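Local coordinates for CrRbcX-IIa (Chlamydomonas reinhardtii, PDB 5BS1), which probably acts as a chaperone in Rubisco assembly, working as a homodimer as in other RbcX proteins, at residues Leu53-Phe58 and Asp69-Ala74; Ala30-Glu35 and Met87-Ala92. One frame throughout, in Å; residues are numbered along the deposited sequence. Where two conformers were deposited one is given.

In the fold
Interactions 1 and 2 belong to the same compact helical part of the RbcX subunit, their centres about 12 Å apart. Residues 53-58 and 69-74 both fall between the two partners of interaction 2 in the chain, so 30-35 and 87-92 close a longer excursion around the shorter one. The contacts touch at several points, among them a 3.0 Å salt bridge between Asp-69 OD1 and Arg-90 NH2 and the packing of Leu-55 CD2 3.5 Å from Leu-34 N on helix 13-38. Both contacts also reach the second subunit, through residues of its helix 99-121, which places them at the dimer interface.

Interaction 1 of 2, residues Leu53-Phe58 and Asp69-Ala74; sequences LDLMDF and DEWMAA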
loop_
_atom_site.group_PDB
_atom_site.type_symbol
_atom_site.label_atom_id
_atom_site.label_comp_id
_atom_site.label_asym_id
_atom_site.label_seq_id
_atom_site.Cartn_x
_atom_site.Cartn_y
_atom_site.Cartn_z
ATOM N N LEU A 53 1.486 1.723 -28.700
ATOM C CA LEU A 53 1.859 0.326 -28.919
ATOM C C LEU A 53 2.809 -0.150 -27.824
ATOM O O LEU A 53 2.626 -1.220 -27.278
ATOM C CB LEU A 53 2.493 0.134 -30.286
ATOM C CG LEU A 53 1.633 0.387 -31.530
ATOM C CD1 LEU A 53 2.462 0.308 -32.799
ATOM C CD2 LEU A 53 0.481 -0.603 -31.598
ATOM N N ASP A 54 3.774 0.701 -27.477
ATOM C CA ASP A 54 4.790 0.326 -26.483
ATOM C C ASP A 54 4.170 0.243 -25.086
ATOM O O ASP A 54 4.479 -0.667 -24.313
ATOM C CB ASP A 54 5.934 1.336 -26.472
ATOM C CG ASP A 54 6.800 1.291 -27.729
ATOM O OD1 ASP A 54 6.794 0.271 -28.440
ATOM O OD2 ASP A 54 7.484 2.285 -28.047
ATOM N N LEU A 55 3.276 1.168 -24.763
ATOM C CA LEU A 55 2.656 1.172 -23.448
ATOM C C LEU A 55 1.790 -0.053 -23.267
ATOM O O LEU A 55 1.829 -0.670 -22.200
ATOM C CB LEU A 55 1.862 2.447 -23.194
ATOM C CG LEU A 55 1.331 2.630 -21.763
ATOM C CD1 LEU A 55 2.413 2.457 -20.681
ATOM C CD2 LEU A 55 0.673 3.968 -21.614
HETATM N N MSE A 56 1.082 -0.443 -24.336
HETATM C CA MSE A 56 0.286 -1.675 -24.277
HETATM C C MSE A 56 1.224 -2.853 -23.959
HETATM O O MSE A 56 0.880 -3.690 -23.133
HETATM C CB MSE A 56 -0.457 -1.880 -25.605
HETATM C CG MSE A 56 -1.624 -0.951 -25.920
HETATM SE SE MSE A 56 -3.238 -1.285 -24.875
HETATM C CE MSE A 56 -3.855 -2.808 -25.987
ATOM N N ASP A 57 2.386 -2.939 -24.607
ATOM C CA ASP A 57 3.374 -4.011 -24.341
ATOM C C ASP A 57 3.831 -4.005 -22.890
ATOM O O ASP A 57 3.817 -5.044 -22.231
ATOM C CB ASP A 57 4.621 -3.872 -25.201
ATOM C CG ASP A 57 4.417 -4.315 -26.629
ATOM O OD1 ASP A 57 3.463 -5.059 -26.891
ATOM O OD2 ASP A 57 5.238 -3.922 -27.485
ATOM N N PHE A 58 4.223 -2.835 -22.396
ATOM C CA PHE A 58 4.804 -2.743 -21.064
ATOM C C PHE A 58 3.803 -2.946 -19.957
ATOM O O PHE A 58 4.167 -3.460 -18.898
ATOM C CB PHE A 58 5.576 -1.430 -20.870
ATOM C CG PHE A 58 6.948 -1.472 -21.452
ATOM C CD1 PHE A 58 7.939 -2.238 -20.863
ATOM C CD2 PHE A 58 7.250 -0.783 -22.613
ATOM C CE1 PHE A 58 9.198 -2.311 -21.414
ATOM C CE2 PHE A 58 8.510 -0.843 -23.161
ATOM C CZ PHE A 58 9.490 -1.611 -22.561
ATOM N N ASP A 69 10.620 1.522 -10.671
ATOM C CA ASP A 69 11.770 2.154 -11.369
ATOM C C ASP A 69 12.507 1.224 -12.331
ATOM O O ASP A 69 13.013 1.695 -13.335
ATOM C CB ASP A 69 12.737 2.760 -10.367
ATOM C CG ASP A 69 12.098 3.856 -9.532
ATOM O OD1 ASP A 69 11.171 4.540 -10.020
ATOM O OD2 ASP A 69 12.553 4.062 -8.402
ATOM N N GLU A 70 12.555 -0.066 -12.020
ATOM C CA GLU A 70 13.083 -1.059 -12.969
ATOM C C GLU A 70 12.213 -1.096 -14.235
ATOM O O GLU A 70 12.735 -1.095 -15.362
ATOM C CB GLU A 70 13.133 -2.447 -12.327
ATOM C CG GLU A 70 13.783 -3.505 -13.210
ATOM C CD GLU A 70 13.880 -4.884 -12.583
ATOM O OE1 GLU A 70 13.002 -5.284 -11.795
ATOM O OE2 GLU A 70 14.833 -5.594 -12.944
ATOM N N TRP A 71 10.909 -1.118 -14.018
ATOM C CA TRP A 71 9.931 -1.020 -15.110
ATOM C C TRP A 71 10.145 0.258 -15.921
ATOM O O TRP A 71 10.182 0.239 -17.142
ATOM C CB TRP A 71 8.532 -1.098 -14.532
ATOM C CG TRP A 71 7.406 -1.152 -15.539
ATOM C CD1 TRP A 71 6.881 -2.266 -16.121
ATOM C CD2 TRP A 71 6.619 -0.056 -15.999
ATOM N NE1 TRP A 71 5.848 -1.927 -16.983
ATOM C CE2 TRP A 71 5.661 -0.574 -16.908
ATOM C CE3 TRP A 71 6.651 1.322 -15.766
ATOM C CZ2 TRP A 71 4.734 0.229 -17.549
ATOM C CZ3 TRP A 71 5.718 2.120 -16.401
ATOM C CH2 TRP A 71 4.777 1.578 -17.277
HETATM N N MSE A 72 10.315 1.380 -15.232
HETATM C CA MSE A 72 10.452 2.657 -15.917
HETATM C C MSE A 72 11.737 2.694 -16.735
HETATM O O MSE A 72 11.750 3.244 -17.814
HETATM C CB MSE A 72 10.416 3.801 -14.896
HETATM C CG MSE A 72 10.338 5.164 -15.578
HETATM SE SE MSE A 72 8.657 5.410 -16.548
HETATM C CE MSE A 72 7.591 5.716 -14.945
ATOM N N ALA A 73 12.818 2.130 -16.218
ATOM C CA ALA A 73 14.073 2.106 -16.950
ATOM C C ALA A 73 13.931 1.289 -18.230
ATOM O O ALA A 73 14.463 1.670 -19.254
ATOM C CB ALA A 73 15.158 1.506 -16.079
ATOM N N ALA A 74 13.171 0.209 -18.133
ATOM C CA ALA A 74 12.861 -0.631 -19.313
ATOM C C ALA A 74 12.042 0.128 -20.339
ATOM O O ALA A 74 12.308 0.047 -21.543
ATOM C CB ALA A 74 12.160 -1.896 -18.888
#
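Phe-58 packs against Trp-71 and Ala-74 of helix 69-78, joining helix 46-59 to it. The far atoms of its ring reach Ala-74: CE1 comes to 3.9 Å from the Ala-74 methyl CB, while the neighbouring CZ lies 3.4 Å from Ala-74 O, a van der Waals approach. One edge of the same ring is turned to the face of the Trp-71 five-membered ring in a T-shaped pair, with centroids 6.0 Å apart and planes at 82°. The wider half of the indole is used too: Trp-71 CZ2 rests 3.8 Å from Phe-58 CB, and at the indole edge CH2 meets the Leu-55 methyl CD1 at 4.2 Å. This reach depends on the Trp-71 side chain, whose CG stands anti to the backbone N (chi1 -174°) and carries the indole across to its partners; the axes of 53-58 and 69-74 are 11.8 Å apart at their closest. The indole also packs against Thr-26 of helix 13-38 and Leu-86 of helix 80-96.

At the polar edge, Trp-71 NE1 donates to Phe-58 O over 3.0 Å, with a nearly straight N-H...O angle of 167°. The oxygen lies in the indole plane, but the donor comes from well above the carbonyl plane, away from the lone-pair directions. Phe-58 is one residue short of the end of helix 46-59, and its carbonyl oxygen takes a second hydrogen bond from Thr-61 OG1. Further out, Asp-69 forms a salt bridge with Arg-22.

The chemistry ties backbone to side chain: a single residue, Phe-58, presents its ring and its carbonyl to the same indole, so the N-H bond helps to fix the rotation of the indole while the Phe-58 ring edge lies against its face and Leu-55 against its rim, and the terminal turn of helix 46-59 is secured to the start of helix 69-78.

Interaction 2 of 2, residues Ala30-Glu35 and Met87-Ala92; sequences ARVVLE and MEVREA
Val-89 of helix 80-96 reaches over to Val-32 and Val-33, adjacent residues of helix 13-38, in a small helix-to-helix contact of the all-helical RbcX fold. The two segments bury only 110 Å² between them, and three valine side chains do all the touching.

Along 87-92, Met-87 comes first, a selenomethionine that packs on Met-118 of the second subunit, and Glu-88 follows, its OE1 in a salt bridge with Arg-85 one turn back.

At Val-89 the chain faces helix 13-38, and its CA is 7.9 Å from that of Val-33. The two methyls divide the work. CG1, anti to the backbone N (chi1 172°), meets Val-32 CG1 at 4.0 Å and Val-32 CB at 4.1 Å; CG2, on the branch anti to the carbonyl carbon, lies 3.9 Å from Val-33 CG2. Like branches therefore meet: all three valines share nearly the same first torsion, and Val-89 sets its CG1 against the CG1 of one neighbour and its CG2 against the CG2 of the other. In both pairs the side chains run at a slant to each other, methyl against methyl, and the contact is wholly apolar. Val-33 also packs on Leu-55 of helix 46-59, and Val-89 also touches Ala-29 of helix 13-38.

Arg-90 turns its guanidinium away from the valines, and with Glu-91 it adds to the dimer interface: Arg-90 NH2 is hydrogen-bonded to Asn-114 OD1 of the second subunit, and Glu-91 OE1 takes a hydrogen bond from ND2 of that same Asn-114.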
loop_
_atom_site.group_PDB
_atom_site.type_symbol
_atom_site.label_atom_id
_atom_site.label_comp_id
_atom_site.label_asym_id
_atom_site.label_seq_id
_atom_site.Cartn_x
_atom_site.Cartn_y
_atom_site.Cartn_z
ATOM N N ALA A 30 0.557 5.141 -15.673
ATOM C CA ALA A 30 0.462 4.337 -16.881
ATOM C C ALA A 30 -0.971 4.270 -17.389
ATOM O O ALA A 30 -1.212 4.380 -18.613
ATOM C CB ALA A 30 0.983 2.923 -16.647
ATOM N N ARG A 31 -1.924 4.063 -16.475
ATOM C CA ARG A 31 -3.333 4.049 -16.865
ATOM C C ARG A 31 -3.779 5.373 -17.412
ATOM O O ARG A 31 -4.500 5.410 -18.408
ATOM C CB ARG A 31 -4.240 3.667 -15.704
ATOM C CG ARG A 31 -4.152 2.226 -15.289
ATOM C CD ARG A 31 -5.279 1.949 -14.296
ATOM N NE ARG A 31 -6.583 1.798 -14.979
ATOM C CZ ARG A 31 -7.753 2.285 -14.560
ATOM N NH1 ARG A 31 -8.849 2.039 -15.273
ATOM N NH2 ARG A 31 -7.850 3.023 -13.465
ATOM N N VAL A 32 -3.365 6.465 -16.778
ATOM C CA VAL A 32 -3.685 7.819 -17.237
ATOM C C VAL A 32 -3.175 8.055 -18.641
ATOM O O VAL A 32 -3.915 8.516 -19.511
ATOM C CB VAL A 32 -3.112 8.902 -16.280
ATOM C CG1 VAL A 32 -3.109 10.297 -16.909
ATOM C CG2 VAL A 32 -3.888 8.919 -14.982
ATOM N N VAL A 33 -1.920 7.714 -18.874
ATOM C CA VAL A 33 -1.301 7.934 -20.161
ATOM C C VAL A 33 -1.945 7.046 -21.217
ATOM O O VAL A 33 -2.157 7.488 -22.329
ATOM C CB VAL A 33 0.236 7.760 -20.063
ATOM C CG1 VAL A 33 0.909 7.758 -21.437
ATOM C CG2 VAL A 33 0.823 8.897 -19.218
ATOM N N LEU A 34 -2.240 5.797 -20.890
ATOM C CA LEU A 34 -2.874 4.922 -21.882
ATOM C C LEU A 34 -4.200 5.517 -22.347
ATOM O O LEU A 34 -4.506 5.493 -23.545
ATOM C CB LEU A 34 -3.092 3.517 -21.345
ATOM C CG LEU A 34 -3.535 2.444 -22.354
ATOM C CD1 LEU A 34 -2.512 2.241 -23.456
ATOM C CD2 LEU A 34 -3.748 1.141 -21.610
ATOM N N GLU A 35 -4.990 6.039 -21.421
ATOM C CA GLU A 35 -6.291 6.611 -21.753
ATOM C C GLU A 35 -6.105 7.822 -22.654
ATOM O O GLU A 35 -6.857 8.023 -23.622
ATOM C CB GLU A 35 -7.029 6.999 -20.466
ATOM C CG GLU A 35 -8.424 7.579 -20.642
ATOM C CD GLU A 35 -9.143 7.811 -19.311
ATOM O OE1 GLU A 35 -9.092 8.928 -18.769
ATOM O OE2 GLU A 35 -9.760 6.865 -18.772
HETATM N N MSE A 87 6.888 9.522 -16.298
HETATM C CA MSE A 87 7.600 10.147 -15.153
HETATM C C MSE A 87 6.937 11.427 -14.719
HETATM O O MSE A 87 6.755 11.655 -13.535
HETATM C CB MSE A 87 9.061 10.393 -15.516
HETATM C CG MSE A 87 9.769 9.067 -15.348
HETATM SE SE MSE A 87 11.732 9.108 -15.450
HETATM C CE MSE A 87 11.456 9.177 -17.349
ATOM N N GLU A 88 6.561 12.274 -15.679
ATOM C CA GLU A 88 5.899 13.538 -15.400
ATOM C C GLU A 88 4.584 13.273 -14.651
ATOM O O GLU A 88 4.260 13.949 -13.675
ATOM C CB GLU A 88 5.655 14.284 -16.734
ATOM C CG GLU A 88 4.764 15.518 -16.707
ATOM C CD GLU A 88 4.680 16.212 -18.083
ATOM O OE1 GLU A 88 4.538 15.536 -19.139
ATOM O OE2 GLU A 88 4.774 17.456 -18.124
ATOM N N VAL A 89 3.801 12.340 -15.180
ATOM C CA VAL A 89 2.469 12.072 -14.639
ATOM C C VAL A 89 2.572 11.493 -13.217
ATOM O O VAL A 89 1.817 11.888 -12.324
ATOM C CB VAL A 89 1.639 11.197 -15.600
ATOM C CG1 VAL A 89 0.333 10.747 -14.969
ATOM C CG2 VAL A 89 1.346 11.966 -16.883
ATOM N N ARG A 90 3.472 10.552 -12.993
ATOM C CA ARG A 90 3.569 9.948 -11.663
ATOM C C ARG A 90 4.078 10.950 -10.623
ATOM O O ARG A 90 3.694 10.875 -9.461
ATOM C CB ARG A 90 4.384 8.653 -11.649
ATOM C CG ARG A 90 5.894 8.835 -11.704
ATOM C CD ARG A 90 6.599 7.499 -11.710
ATOM N NE ARG A 90 8.042 7.646 -11.735
ATOM C CZ ARG A 90 8.916 6.661 -11.502
ATOM N NH1 ARG A 90 8.506 5.439 -11.233
ATOM N NH2 ARG A 90 10.226 6.896 -11.573
ATOM N N GLU A 91 4.892 11.919 -11.051
ATOM C CA GLU A 91 5.370 12.973 -10.169
ATOM C C GLU A 91 4.241 13.982 -9.898
ATOM O O GLU A 91 4.023 14.381 -8.731
ATOM C CB GLU A 91 6.602 13.657 -10.782
ATOM C CG GLU A 91 7.214 14.708 -9.867
ATOM C CD GLU A 91 8.637 15.129 -10.252
ATOM O OE1 GLU A 91 9.372 14.420 -10.986
ATOM O OE2 GLU A 91 9.067 16.200 -9.757
ATOM N N ALA A 92 3.502 14.356 -10.933
ATOM C CA ALA A 92 2.365 15.240 -10.759
ATOM C C ALA A 92 1.329 14.627 -9.825
ATOM O O ALA A 92 0.721 15.324 -9.020
ATOM C CB ALA A 92 1.730 15.587 -12.093
#